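Local coordinates for protein glycosyl hydrolase family 10 (Prevotella bryantii, PDB 4MGQ) that probably binds xylan through this carbohydrate-binding module, one part of a longer enzyme thought to cleave internal beta-1,4-xylosidic linkages, at residues T15-L19 / G132-E136; V18-H22 / Y149-V154; V37-L43 / N127-N131; T50-V55 / T88-A92; S58-V63 / L109-W114. All blocks are in the same frame, centred on the assembly; numbering follows the deposited sequence.

Contact 1 (T15-L19 / G132-E136); sequences TKHVL and GTFEE. With CA (calcium ion), chain B.
His17 and Glu135 meet at a calcium ion that both segments help to bind. The ion takes His17 O at 2.3 Å, Thr133 O at 2.4 Å and Glu135 OE2 at 2.4 Å, and two waters add to the shell. Asp116 of the neighbouring strand 111-121 completes it with its OD1 and OD2. A step further out, the backbone of His17 holds the glutamate in place, its N donating to Glu135 OE2 (3.0 Å) on the syn side of the carboxylate, so this oxygen serves metal and amide at once. The other oxygen is used as well. His17 ND1 donates to Glu135 OE1 across 2.8 Å with an N-H...O angle of 169°; the acceptor lies in the imidazole plane, whereas the ring reaches the carboxylate from above its plane. Glu135 gets there because its chain bends at chi2 (-58°), curling both oxygens back to strand 17-24. The site thus ties the start of strand 17-24, on the side of Leu19, to the loop between strands 111-121 and 141-142 of the beta sandwich, consistent with the structural calcium sites of many carbohydrate-binding modules. Behind it, Phe134 faces inward: Leu19 CB sits over the ring centre, 3.6 Å from the Phe134 centroid in a CH-pi contact, and Leu19 CD1 touches Phe134 CE1 at 3.7 Å. Trp141 meets the same ring with its plane inclined by about 55°.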
# COMPACT_ATOMS: atom_id res chain seq x y z
N THR A 15 16.57 -2.73 -12.61
CA THR A 15 16.18 -1.97 -11.42
C THR A 15 14.67 -1.98 -11.26
O THR A 15 13.93 -1.65 -12.20
CB THR A 15 16.67 -0.53 -11.50
OG1 THR A 15 18.09 -0.53 -11.75
CG2 THR A 15 16.39 0.20 -10.17
N LYS A 16 14.23 -2.39 -10.07
CA LYS A 16 12.82 -2.35 -9.69
C LYS A 16 12.59 -1.08 -8.89
O LYS A 16 13.50 -0.62 -8.21
CB LYS A 16 12.43 -3.56 -8.85
CG LYS A 16 12.62 -4.92 -9.52
CD LYS A 16 12.36 -6.02 -8.50
CE LYS A 16 12.09 -7.37 -9.17
NZ LYS A 16 13.32 -8.10 -9.59
N HIS A 17 11.40 -0.51 -8.97
CA HIS A 17 11.09 0.69 -8.19
C HIS A 17 9.94 0.43 -7.25
O HIS A 17 9.03 -0.36 -7.55
CB HIS A 17 10.81 1.87 -9.11
CG HIS A 17 11.96 2.19 -10.02
ND1 HIS A 17 12.11 1.60 -11.26
CD2 HIS A 17 13.05 2.97 -9.83
CE1 HIS A 17 13.23 2.04 -11.81
NE2 HIS A 17 13.82 2.86 -10.97
N VAL A 18 10.00 1.06 -6.08
CA VAL A 18 9.04 0.79 -5.02
C VAL A 18 8.61 2.10 -4.37
O VAL A 18 9.28 3.12 -4.50
CB VAL A 18 9.64 -0.15 -3.94
CG1 VAL A 18 10.25 -1.42 -4.59
CG2 VAL A 18 10.72 0.57 -3.14
N LEU A 19 7.47 2.06 -3.69
CA LEU A 19 7.04 3.17 -2.85
C LEU A 19 7.91 3.19 -1.60
O LEU A 19 8.16 2.14 -1.00
CB LEU A 19 5.55 3.04 -2.49
CG LEU A 19 4.93 4.11 -1.57
CD1 LEU A 19 3.44 4.17 -1.79
CD2 LEU A 19 5.21 3.85 -0.09
N GLY A 132 0.06 0.48 -8.57
CA GLY A 132 0.63 -0.39 -7.55
C GLY A 132 2.04 -0.84 -7.86
O GLY A 132 2.64 -1.57 -7.07
N THR A 133 2.59 -0.43 -9.00
CA THR A 133 3.95 -0.86 -9.38
C THR A 133 5.04 0.19 -9.19
O THR A 133 6.21 -0.15 -9.15
CB THR A 133 4.00 -1.31 -10.86
OG1 THR A 133 4.06 -0.16 -11.71
CG2 THR A 133 2.81 -2.16 -11.19
N PHE A 134 4.66 1.47 -9.14
CA PHE A 134 5.59 2.56 -8.86
C PHE A 134 6.78 2.65 -9.81
O PHE A 134 7.83 3.17 -9.44
CB PHE A 134 6.08 2.44 -7.42
CG PHE A 134 4.97 2.28 -6.44
CD1 PHE A 134 4.12 3.34 -6.17
CD2 PHE A 134 4.72 1.05 -5.85
CE1 PHE A 134 3.06 3.19 -5.29
CE2 PHE A 134 3.67 0.89 -4.96
CZ PHE A 134 2.83 1.97 -4.69
N GLU A 135 6.63 2.16 -11.03
CA GLU A 135 7.73 2.23 -11.97
C GLU A 135 7.82 3.60 -12.63
O GLU A 135 8.80 3.89 -13.32
CB GLU A 135 7.61 1.13 -13.03
CG GLU A 135 7.72 -0.27 -12.44
CD GLU A 135 9.02 -0.51 -11.70
OE1 GLU A 135 10.09 -0.11 -12.21
OE2 GLU A 135 8.98 -1.11 -10.60
N GLU A 136 6.82 4.46 -12.41
CA GLU A 136 6.88 5.83 -12.93
C GLU A 136 6.81 6.87 -11.82
O GLU A 136 7.57 7.83 -11.82
CB GLU A 136 5.75 6.07 -13.93
CG GLU A 136 5.86 5.24 -15.20
CD GLU A 136 4.68 5.44 -16.14
OE1 GLU A 136 3.51 5.36 -15.68
OE2 GLU A 136 4.91 5.67 -17.35
CA CA B . 7.71 -1.93 -8.68
O HOH W 1 6.23 -3.53 -9.71
O HOH W 2 9.25 -3.71 -9.32

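Contact 2 (V18-H22 / Y149-V154); sequences VLYIH and YEIKTV
Tyr149 packs against Ile21 where residues 149-154 come in: the CG2 branch of Ile21 reaches Tyr149 CD1 at 3.5 Å, and Ile21 CD1 lies 3.6 Å from Tyr149 CE1. Chi1 of 72° swings the tyrosine ring over its own backbone and up to the isoleucine, while its hydroxyl is hydrogen-bonded to Glu34 O on the facing sheet. Glu150 joins His22 through water rather than directly. One water accepts from Glu150 N and donates to His22 O; a second accepts from His22 N and donates to both Glu150 O and Tyr20 O. Beyond these water bridges the strands bond directly. Lys152 forms an antiparallel hydrogen-bonded pair with Tyr20, Tyr20 N to Lys152 O measuring 2.9 Å and the return bond, Lys152 N to Tyr20 O, a longer 3.2 Å. Strand 151-155 is thereby added to strand 17-24 as one of the two edge strands of a five-stranded sheet of the jelly-roll sandwich, with the short axes at 132°, well short of straight antiparallel. Thr153, opposite Leu19, is a non-hydrogen-bonded partner whose CA lies 3.1 Å from Val18 O in a CA-H...O contact. Val154 then exchanges two bonds with Val18, Val18 N to Val154 O being 2.8 Å. On the outer face, Val154 CG2 rests 3.6 Å from Tyr20 CB, and the Tyr20 ring goes on to stack with Trp114.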
# COMPACT_ATOMS: atom_id res chain seq x y z
N VAL A 18 10.00 1.06 -6.08
CA VAL A 18 9.04 0.79 -5.02
C VAL A 18 8.61 2.10 -4.37
O VAL A 18 9.28 3.12 -4.50
CB VAL A 18 9.64 -0.15 -3.94
CG1 VAL A 18 10.25 -1.42 -4.59
CG2 VAL A 18 10.72 0.57 -3.14
N LEU A 19 7.47 2.06 -3.69
CA LEU A 19 7.04 3.17 -2.85
C LEU A 19 7.91 3.19 -1.60
O LEU A 19 8.16 2.14 -1.00
CB LEU A 19 5.55 3.04 -2.49
CG LEU A 19 4.93 4.11 -1.57
CD1 LEU A 19 3.44 4.17 -1.79
CD2 LEU A 19 5.21 3.85 -0.09
N TYR A 20 8.37 4.37 -1.21
CA TYR A 20 9.25 4.52 -0.06
C TYR A 20 8.81 5.68 0.82
O TYR A 20 8.64 6.79 0.33
CB TYR A 20 10.68 4.73 -0.51
CG TYR A 20 11.62 5.17 0.59
CD1 TYR A 20 11.88 4.36 1.68
CD2 TYR A 20 12.27 6.40 0.52
CE1 TYR A 20 12.75 4.74 2.68
CE2 TYR A 20 13.15 6.80 1.53
CZ TYR A 20 13.38 5.96 2.60
OH TYR A 20 14.25 6.33 3.60
N ILE A 21 8.64 5.41 2.11
CA ILE A 21 8.38 6.48 3.06
C ILE A 21 9.42 6.44 4.17
O ILE A 21 9.49 5.46 4.92
CB ILE A 21 6.99 6.38 3.69
CG1 ILE A 21 5.92 6.60 2.62
CG2 ILE A 21 6.84 7.40 4.83
CD1 ILE A 21 4.52 6.37 3.13
N HIS A 22 10.22 7.49 4.26
CA HIS A 22 11.02 7.67 5.46
C HIS A 22 10.11 8.24 6.53
O HIS A 22 9.70 9.40 6.46
CB HIS A 22 12.21 8.59 5.24
CG HIS A 22 13.00 8.81 6.49
ND1 HIS A 22 13.60 7.79 7.18
CD2 HIS A 22 13.21 9.93 7.22
CE1 HIS A 22 14.19 8.27 8.26
NE2 HIS A 22 13.97 9.57 8.31
N TYR A 149 5.91 14.30 5.96
CA TYR A 149 6.80 13.27 5.44
C TYR A 149 6.68 13.30 3.92
O TYR A 149 5.78 13.95 3.39
CB TYR A 149 6.46 11.90 6.01
CG TYR A 149 5.19 11.24 5.50
CD1 TYR A 149 5.21 10.45 4.36
CD2 TYR A 149 3.98 11.39 6.18
CE1 TYR A 149 4.06 9.83 3.89
CE2 TYR A 149 2.81 10.76 5.71
CZ TYR A 149 2.87 9.98 4.56
OH TYR A 149 1.75 9.34 4.07
N GLU A 150 7.59 12.62 3.23
CA GLU A 150 7.55 12.59 1.77
C GLU A 150 7.17 11.22 1.23
O GLU A 150 7.72 10.21 1.67
CB GLU A 150 8.91 12.96 1.19
CG GLU A 150 9.58 14.17 1.79
CD GLU A 150 11.02 14.26 1.34
OE1 GLU A 150 11.92 14.39 2.21
OE2 GLU A 150 11.26 14.19 0.11
N ILE A 151 6.25 11.19 0.28
CA ILE A 151 5.95 9.99 -0.48
C ILE A 151 6.87 9.97 -1.69
O ILE A 151 6.80 10.86 -2.54
CB ILE A 151 4.49 9.95 -0.92
CG1 ILE A 151 3.56 10.06 0.29
CG2 ILE A 151 4.20 8.69 -1.74
CD1 ILE A 151 2.10 10.25 -0.07
N LYS A 152 7.74 8.96 -1.77
CA LYS A 152 8.72 8.87 -2.85
C LYS A 152 8.60 7.53 -3.56
O LYS A 152 8.00 6.60 -3.04
CB LYS A 152 10.15 9.02 -2.32
CG LYS A 152 10.45 10.34 -1.62
CD LYS A 152 11.92 10.42 -1.22
CE LYS A 152 12.84 10.34 -2.44
NZ LYS A 152 12.62 11.46 -3.42
N THR A 153 9.19 7.44 -4.75
CA THR A 153 9.48 6.13 -5.33
C THR A 153 10.99 6.03 -5.47
O THR A 153 11.65 7.02 -5.81
CB THR A 153 8.80 5.88 -6.70
OG1 THR A 153 9.20 6.90 -7.64
CG2 THR A 153 7.27 5.87 -6.56
N VAL A 154 11.54 4.86 -5.17
CA VAL A 154 12.98 4.68 -5.18
C VAL A 154 13.32 3.32 -5.74
O VAL A 154 12.46 2.44 -5.82
CB VAL A 154 13.61 4.78 -3.78
CG1 VAL A 154 13.29 6.12 -3.13
CG2 VAL A 154 13.14 3.63 -2.90
O HOH W 3 10.27 9.12 1.97
O HOH W 4 9.78 11.54 4.70

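Contact 3 (V37-L43 / N127-N131); sequences VNPTTEL and NLIAN
Leu128 O is approached from two neighbouring residues of the 37-43 loop. Thr40 N donates to Leu128 O at 2.8 Å, in the carbonyl plane and on a lone pair, and Pro39 CA brings a CA-H...O contact to Leu128 O at 3.3 Å. A water beside this bond joins Thr40 OG1 to Asn127 O, and another, accepting from Ala130 N, donates to Asn38 O. The Leu128 side chain, its CG anti to the carbonyl carbon (chi1 -58°), splits its two methyls between neighbours: CD1 meets Leu43 CD2 at 3.8 Å, and Leu128 CD2 lies 3.8 Å from Thr41 CB. On the other side of Thr40, its CG2 methyl comes within 3.7 Å of Ala130 CB. Ile129 turns its tip inward instead, where the Ile129 and Val37 side chains cross at about a right angle, Ile129 CD1 lying 4.0 Å from Val37 CG1. In the bend of the 127-131 loop, Asn127 OD1 accepts from Ile129 N at 3.1 Å, the donor well above the carbonyl plane, and a second bond from Leu120 N ties the turn to strand 111-121. It is an Asx turn, here set in a loop-to-loop seam that covers one end of the beta sandwich.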
# COMPACT_ATOMS: atom_id res chain seq x y z
N VAL A 37 -4.77 5.54 -0.24
CA VAL A 37 -4.99 5.20 -1.65
C VAL A 37 -6.48 4.89 -1.82
O VAL A 37 -7.12 4.35 -0.92
CB VAL A 37 -4.11 4.01 -2.09
CG1 VAL A 37 -4.55 2.72 -1.42
CG2 VAL A 37 -4.13 3.86 -3.62
N ASN A 38 -7.05 5.30 -2.96
CA ASN A 38 -8.47 5.07 -3.21
C ASN A 38 -8.68 4.00 -4.28
O ASN A 38 -8.18 4.16 -5.39
CB ASN A 38 -9.15 6.37 -3.67
CG ASN A 38 -9.43 7.34 -2.52
OD1 ASN A 38 -8.76 7.33 -1.50
ND2 ASN A 38 -10.45 8.17 -2.70
N PRO A 39 -9.41 2.93 -3.95
CA PRO A 39 -9.78 1.92 -4.95
C PRO A 39 -10.49 2.57 -6.12
O PRO A 39 -11.25 3.52 -5.91
CB PRO A 39 -10.70 0.97 -4.18
CG PRO A 39 -10.26 1.11 -2.75
CD PRO A 39 -9.89 2.56 -2.60
N THR A 40 -10.23 2.09 -7.33
CA THR A 40 -10.79 2.72 -8.53
C THR A 40 -12.29 2.46 -8.70
O THR A 40 -12.96 3.14 -9.49
CB THR A 40 -10.03 2.27 -9.78
OG1 THR A 40 -10.00 0.84 -9.83
CG2 THR A 40 -8.60 2.79 -9.74
N THR A 41 -12.80 1.45 -7.99
CA THR A 41 -14.22 1.23 -7.80
C THR A 41 -14.48 1.20 -6.30
O THR A 41 -13.74 0.56 -5.57
CB THR A 41 -14.70 -0.08 -8.45
OG1 THR A 41 -14.55 0.02 -9.86
CG2 THR A 41 -16.17 -0.36 -8.12
N GLU A 42 -15.52 1.90 -5.85
CA GLU A 42 -15.91 1.88 -4.44
C GLU A 42 -16.17 0.45 -3.95
O GLU A 42 -16.79 -0.35 -4.66
CB GLU A 42 -17.14 2.76 -4.23
CG GLU A 42 -17.65 2.81 -2.82
CD GLU A 42 -18.76 3.84 -2.67
OE1 GLU A 42 -19.91 3.53 -3.05
OE2 GLU A 42 -18.46 4.97 -2.21
N LEU A 43 -15.69 0.12 -2.76
CA LEU A 43 -15.93 -1.21 -2.21
C LEU A 43 -17.39 -1.35 -1.80
O LEU A 43 -17.99 -0.40 -1.29
CB LEU A 43 -15.00 -1.49 -1.02
CG LEU A 43 -13.53 -1.12 -1.22
CD1 LEU A 43 -12.68 -1.64 -0.07
CD2 LEU A 43 -12.98 -1.63 -2.56
N ASN A 127 -8.59 -5.89 -10.28
CA ASN A 127 -7.65 -5.12 -9.45
C ASN A 127 -8.08 -3.66 -9.40
O ASN A 127 -8.23 -3.00 -10.43
CB ASN A 127 -6.23 -5.26 -10.01
CG ASN A 127 -5.19 -4.51 -9.21
OD1 ASN A 127 -5.44 -4.06 -8.08
ND2 ASN A 127 -4.00 -4.36 -9.79
N LEU A 128 -8.31 -3.17 -8.18
CA LEU A 128 -8.82 -1.82 -7.98
C LEU A 128 -7.75 -0.80 -7.58
O LEU A 128 -8.07 0.33 -7.24
CB LEU A 128 -9.92 -1.85 -6.91
CG LEU A 128 -11.08 -2.78 -7.25
CD1 LEU A 128 -12.13 -2.76 -6.14
CD2 LEU A 128 -11.70 -2.39 -8.60
N ILE A 129 -6.48 -1.20 -7.62
CA ILE A 129 -5.40 -0.23 -7.39
C ILE A 129 -4.84 0.26 -8.71
O ILE A 129 -4.31 -0.53 -9.50
CB ILE A 129 -4.26 -0.83 -6.54
CG1 ILE A 129 -4.77 -1.22 -5.15
CG2 ILE A 129 -3.07 0.14 -6.47
CD1 ILE A 129 -5.19 -0.03 -4.30
N ALA A 130 -4.96 1.56 -8.95
CA ALA A 130 -4.55 2.16 -10.22
C ALA A 130 -3.04 2.13 -10.43
O ALA A 130 -2.57 1.85 -11.54
CB ALA A 130 -5.06 3.59 -10.31
N ASN A 131 -2.29 2.42 -9.38
CA ASN A 131 -0.84 2.53 -9.48
C ASN A 131 -0.17 1.77 -8.35
O ASN A 131 0.12 2.34 -7.30
CB ASN A 131 -0.42 4.00 -9.47
CG ASN A 131 1.09 4.18 -9.43
OD1 ASN A 131 1.85 3.30 -9.84
ND2 ASN A 131 1.52 5.33 -8.93
O HOH W 5 -6.05 3.42 -7.00
O HOH W 6 -7.79 -0.22 -11.08

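Contact 4 (T50-V55 / T88-A92); sequences TLKLRV and TVAQA
Strand 87-94 forms an edge of one of the two five-stranded sheets of the jelly roll, and residues 88-92 bind there to 50-55 as a regular antiparallel pair, the short axes running at 173° to each other. Leu51 and Gln91 make one hydrogen-bonded pair, with Leu51 N to Gln91 O at 2.8 Å and Gln91 N to Leu51 O at 2.9 Å. Leu53 and Val89 make the next: Val89 N reaches Leu53 O at 2.8 Å, while the return from Leu53 N to Val89 O is stretched to 3.2 Å. In the non-hydrogen-bonded pairs between and beside them, CA-H...O contacts fill in, the closest being Lys52 CA to Val89 O at 3.2 Å.

The two faces differ in character. Leu51, Leu53 and Val89 face inward, on the side of Gln91; Leu53 and Val89 lie side by side and point the same way, with Leu53 CD2 4.0 Å from Val89 CG1. Chi1 of 165° leaves the other methyl of Val89, CG2, directed at Val55 CG1, 3.9 Å away, and Phe80 of the opposite sheet packs on all three of Leu53, Val55 and Val89. The outer face is mixed, with Thr50, Lys52, Arg54, Thr88 and the two alanines: Thr50 OG1 stands 3.6 Å from Ala92 CB, and Lys52 stretches its extended chain past Ala90. Arg54 leads away from the pair to acidic partners, forming salt bridges with Asp117 and Asp156, a hydrogen bond with the calcium ligand Asp116, and a cation-pi contact with Trp86. Alternating inward apolar and outward mainly polar residues is typical of the sheets of a beta sandwich.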
# COMPACT_ATOMS: atom_id res chain seq x y z
N THR A 50 -9.34 -8.51 -1.44
CA THR A 50 -8.05 -9.04 -1.02
C THR A 50 -6.95 -8.05 -1.33
O THR A 50 -6.73 -7.68 -2.49
CB THR A 50 -7.75 -10.39 -1.70
OG1 THR A 50 -8.76 -11.34 -1.34
CG2 THR A 50 -6.39 -10.93 -1.28
N LEU A 51 -6.26 -7.59 -0.29
CA LEU A 51 -5.11 -6.71 -0.47
C LEU A 51 -3.86 -7.57 -0.67
O LEU A 51 -3.55 -8.39 0.18
CB LEU A 51 -4.93 -5.79 0.75
CG LEU A 51 -3.74 -4.84 0.71
CD1 LEU A 51 -3.88 -3.78 -0.38
CD2 LEU A 51 -3.55 -4.16 2.08
N LYS A 52 -3.16 -7.38 -1.78
CA LYS A 52 -1.88 -8.03 -2.00
C LYS A 52 -0.80 -7.00 -2.16
O LYS A 52 -1.03 -5.95 -2.77
CB LYS A 52 -1.90 -8.92 -3.25
CG LYS A 52 -2.87 -10.06 -3.20
CD LYS A 52 -2.69 -10.92 -4.46
CE LYS A 52 -3.68 -12.05 -4.51
NZ LYS A 52 -3.50 -12.83 -5.78
N LEU A 53 0.40 -7.29 -1.65
CA LEU A 53 1.55 -6.42 -1.87
C LEU A 53 2.81 -7.12 -1.38
O LEU A 53 2.72 -8.21 -0.80
CB LEU A 53 1.35 -5.08 -1.15
CG LEU A 53 1.29 -5.09 0.39
CD1 LEU A 53 2.31 -4.10 0.94
CD2 LEU A 53 -0.10 -4.81 0.92
N ARG A 54 3.97 -6.54 -1.65
CA ARG A 54 5.15 -6.92 -0.89
C ARG A 54 5.58 -5.72 -0.07
O ARG A 54 5.39 -4.57 -0.47
CB ARG A 54 6.30 -7.43 -1.78
CG ARG A 54 6.81 -6.47 -2.84
CD ARG A 54 8.00 -7.09 -3.61
NE ARG A 54 8.53 -6.11 -4.55
CZ ARG A 54 9.81 -5.80 -4.67
NH1 ARG A 54 10.73 -6.42 -3.93
NH2 ARG A 54 10.19 -4.87 -5.54
N VAL A 55 6.16 -5.99 1.10
CA VAL A 55 6.49 -4.93 2.03
C VAL A 55 7.82 -5.23 2.72
O VAL A 55 8.19 -6.40 2.88
CB VAL A 55 5.37 -4.74 3.08
CG1 VAL A 55 5.24 -5.99 3.96
CG2 VAL A 55 5.62 -3.49 3.93
N THR A 88 5.73 -11.22 1.06
CA THR A 88 4.47 -11.02 0.36
C THR A 88 3.30 -11.06 1.32
O THR A 88 3.30 -11.81 2.30
CB THR A 88 4.24 -12.06 -0.73
OG1 THR A 88 4.21 -13.36 -0.14
CG2 THR A 88 5.36 -11.98 -1.76
N VAL A 89 2.30 -10.24 1.02
CA VAL A 89 1.13 -10.05 1.84
C VAL A 89 -0.10 -10.40 1.01
O VAL A 89 -0.18 -10.02 -0.16
CB VAL A 89 1.01 -8.58 2.32
CG1 VAL A 89 -0.39 -8.28 2.87
CG2 VAL A 89 2.11 -8.25 3.32
N ALA A 90 -1.03 -11.13 1.61
CA ALA A 90 -2.35 -11.32 1.01
C ALA A 90 -3.37 -11.38 2.13
O ALA A 90 -3.40 -12.35 2.90
CB ALA A 90 -2.40 -12.59 0.16
N GLN A 91 -4.19 -10.34 2.25
CA GLN A 91 -5.16 -10.27 3.33
C GLN A 91 -6.54 -9.94 2.80
O GLN A 91 -6.75 -8.90 2.19
CB GLN A 91 -4.75 -9.22 4.37
CG GLN A 91 -3.48 -9.53 5.15
CD GLN A 91 -3.63 -10.76 6.04
OE1 GLN A 91 -4.73 -11.12 6.47
NE2 GLN A 91 -2.50 -11.41 6.33
N ALA A 92 -7.49 -10.84 3.05
CA ALA A 92 -8.86 -10.65 2.62
C ALA A 92 -9.70 -10.06 3.75
O ALA A 92 -9.42 -10.28 4.93
CB ALA A 92 -9.46 -11.96 2.16

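Contact 5 (S58-V63 / L109-W114); sequences SAACDV and LGGDIW
Ser58 and Asp112 tie together two chain segments at a surface rim of the beta sandwich, where the link from strand 48-57 crosses to strand 61-69 of the other sheet. From Ser58 CB, which points at residues 109-114, the side chain is short. Chi1 of 53° sets OG between the backbone N and the carbonyl carbon, and from there it meets three things. Asp112 N donates to Ser58 OG at 2.9 Å with an angle of 161° at the hydrogen. Gly111 CA lies 3.4 Å from Ser58 OG; the absence of a CB on the glycine is what permits so near an approach, and its positive phi (91°) independently suits this residue type. Finally, Ser58 OG donates to a water at 3.1 Å, and that water passes its own two protons on, to Gly110 O and to Asp112 O. The backbone repeats the link, Ser58 N donating to Asp112 O at 3.1 Å, so that one residue grips Asp112 through both its amide and its hydroxyl. The carboxylate of Asp112 is engaged outside this contact by His22 ND1. Close by, the edge of the Trp114 ring comes up to Ser58 N with CZ3.

Farther along, packing takes over from polar contact. Val63 CG2 and Ile113 CD1, from the two different sheets, approach loosely at 4.3 Å. At the far end Leu109 covers Cys61 with a single methyl: Leu109 CD2 is 3.9 Å from Cys61 CB and 3.7 Å from Asp62 O.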
# COMPACT_ATOMS: atom_id res chain seq x y z
N SER A 58 12.17 -1.21 8.30
CA SER A 58 13.47 -1.23 8.97
C SER A 58 13.35 -1.88 10.35
O SER A 58 14.35 -2.18 10.99
CB SER A 58 14.05 0.18 9.07
OG SER A 58 13.12 1.07 9.67
N ALA A 59 12.12 -2.11 10.79
CA ALA A 59 11.87 -2.97 11.95
C ALA A 59 10.57 -3.74 11.78
O ALA A 59 9.63 -3.23 11.18
CB ALA A 59 11.82 -2.15 13.21
N ALA A 60 10.54 -4.96 12.32
CA ALA A 60 9.35 -5.78 12.29
C ALA A 60 8.20 -5.03 12.94
O ALA A 60 8.37 -4.39 13.98
CB ALA A 60 9.59 -7.10 13.00
N CYS A 61 7.03 -5.07 12.31
CA CYS A 61 5.88 -4.34 12.83
C CYS A 61 4.58 -4.88 12.26
O CYS A 61 4.58 -5.69 11.32
CB CYS A 61 6.00 -2.85 12.50
SG CYS A 61 6.00 -2.52 10.69
N ASP A 62 3.49 -4.44 12.86
CA ASP A 62 2.15 -4.54 12.29
C ASP A 62 1.88 -3.30 11.46
O ASP A 62 2.17 -2.18 11.89
CB ASP A 62 1.07 -4.65 13.38
CG ASP A 62 1.08 -5.98 14.09
OD1 ASP A 62 1.80 -6.90 13.67
OD2 ASP A 62 0.31 -6.12 15.07
N VAL A 63 1.33 -3.48 10.27
CA VAL A 63 0.92 -2.33 9.48
C VAL A 63 -0.60 -2.30 9.45
O VAL A 63 -1.25 -3.20 8.89
CB VAL A 63 1.49 -2.35 8.04
CG1 VAL A 63 1.00 -1.13 7.28
CG2 VAL A 63 3.02 -2.37 8.08
N LEU A 109 4.67 3.84 14.00
CA LEU A 109 5.85 3.21 13.43
C LEU A 109 7.05 4.16 13.44
O LEU A 109 6.88 5.37 13.46
CB LEU A 109 5.59 2.72 12.00
CG LEU A 109 4.34 1.87 11.82
CD1 LEU A 109 4.24 1.44 10.35
CD2 LEU A 109 4.33 0.65 12.75
N GLY A 110 8.24 3.58 13.40
CA GLY A 110 9.46 4.35 13.26
C GLY A 110 10.32 3.79 12.14
O GLY A 110 10.22 2.61 11.80
N GLY A 111 11.19 4.63 11.59
CA GLY A 111 12.13 4.18 10.59
C GLY A 111 11.60 4.32 9.17
O GLY A 111 11.09 5.37 8.78
N ASP A 112 11.73 3.25 8.41
CA ASP A 112 11.48 3.26 6.97
C ASP A 112 10.49 2.19 6.57
O ASP A 112 10.45 1.12 7.16
CB ASP A 112 12.79 3.04 6.20
CG ASP A 112 13.73 4.23 6.26
OD1 ASP A 112 13.26 5.37 6.19
OD2 ASP A 112 14.95 4.01 6.37
N ILE A 113 9.70 2.46 5.53
CA ILE A 113 8.84 1.43 4.97
C ILE A 113 8.93 1.51 3.44
O ILE A 113 9.00 2.60 2.87
CB ILE A 113 7.36 1.57 5.45
CG1 ILE A 113 6.49 0.46 4.84
CG2 ILE A 113 6.82 2.96 5.15
CD1 ILE A 113 5.12 0.32 5.50
N TRP A 114 9.00 0.34 2.81
CA TRP A 114 8.94 0.20 1.36
C TRP A 114 7.78 -0.72 0.99
O TRP A 114 7.53 -1.72 1.67
CB TRP A 114 10.24 -0.39 0.79
CG TRP A 114 11.52 0.36 1.06
CD1 TRP A 114 12.16 1.21 0.21
CD2 TRP A 114 12.33 0.29 2.25
NE1 TRP A 114 13.32 1.68 0.79
CE2 TRP A 114 13.44 1.13 2.04
CE3 TRP A 114 12.22 -0.40 3.46
CZ2 TRP A 114 14.44 1.31 3.00
CZ3 TRP A 114 13.21 -0.23 4.42
CH2 TRP A 114 14.31 0.62 4.18
O HOH W 7 10.06 0.58 10.00

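In the fold
Four of the five contacts touch one sheet, whose strands run 87-94, 48-57, 111-121, 17-24, 151-155. Contacts 1 and 2 start from strand 17-24, share Val18 and Leu19, and have centres about 10 Å apart. Contact 4 lies at the other edge of that sheet, its centre about 19 Å from that of contact 2; its Arg54 nevertheless packs on Val18. Contact 5 joins the two sheets at one rim and contact 3 ties two loops at another, their centres about 24 Å apart. Along the chain, contacts 3, 4 and 5 are nested inside the loops closed by contacts 1 and 2, while 4 and 5 alternate; the calcium site thus joins early and late parts of one jelly-roll domain.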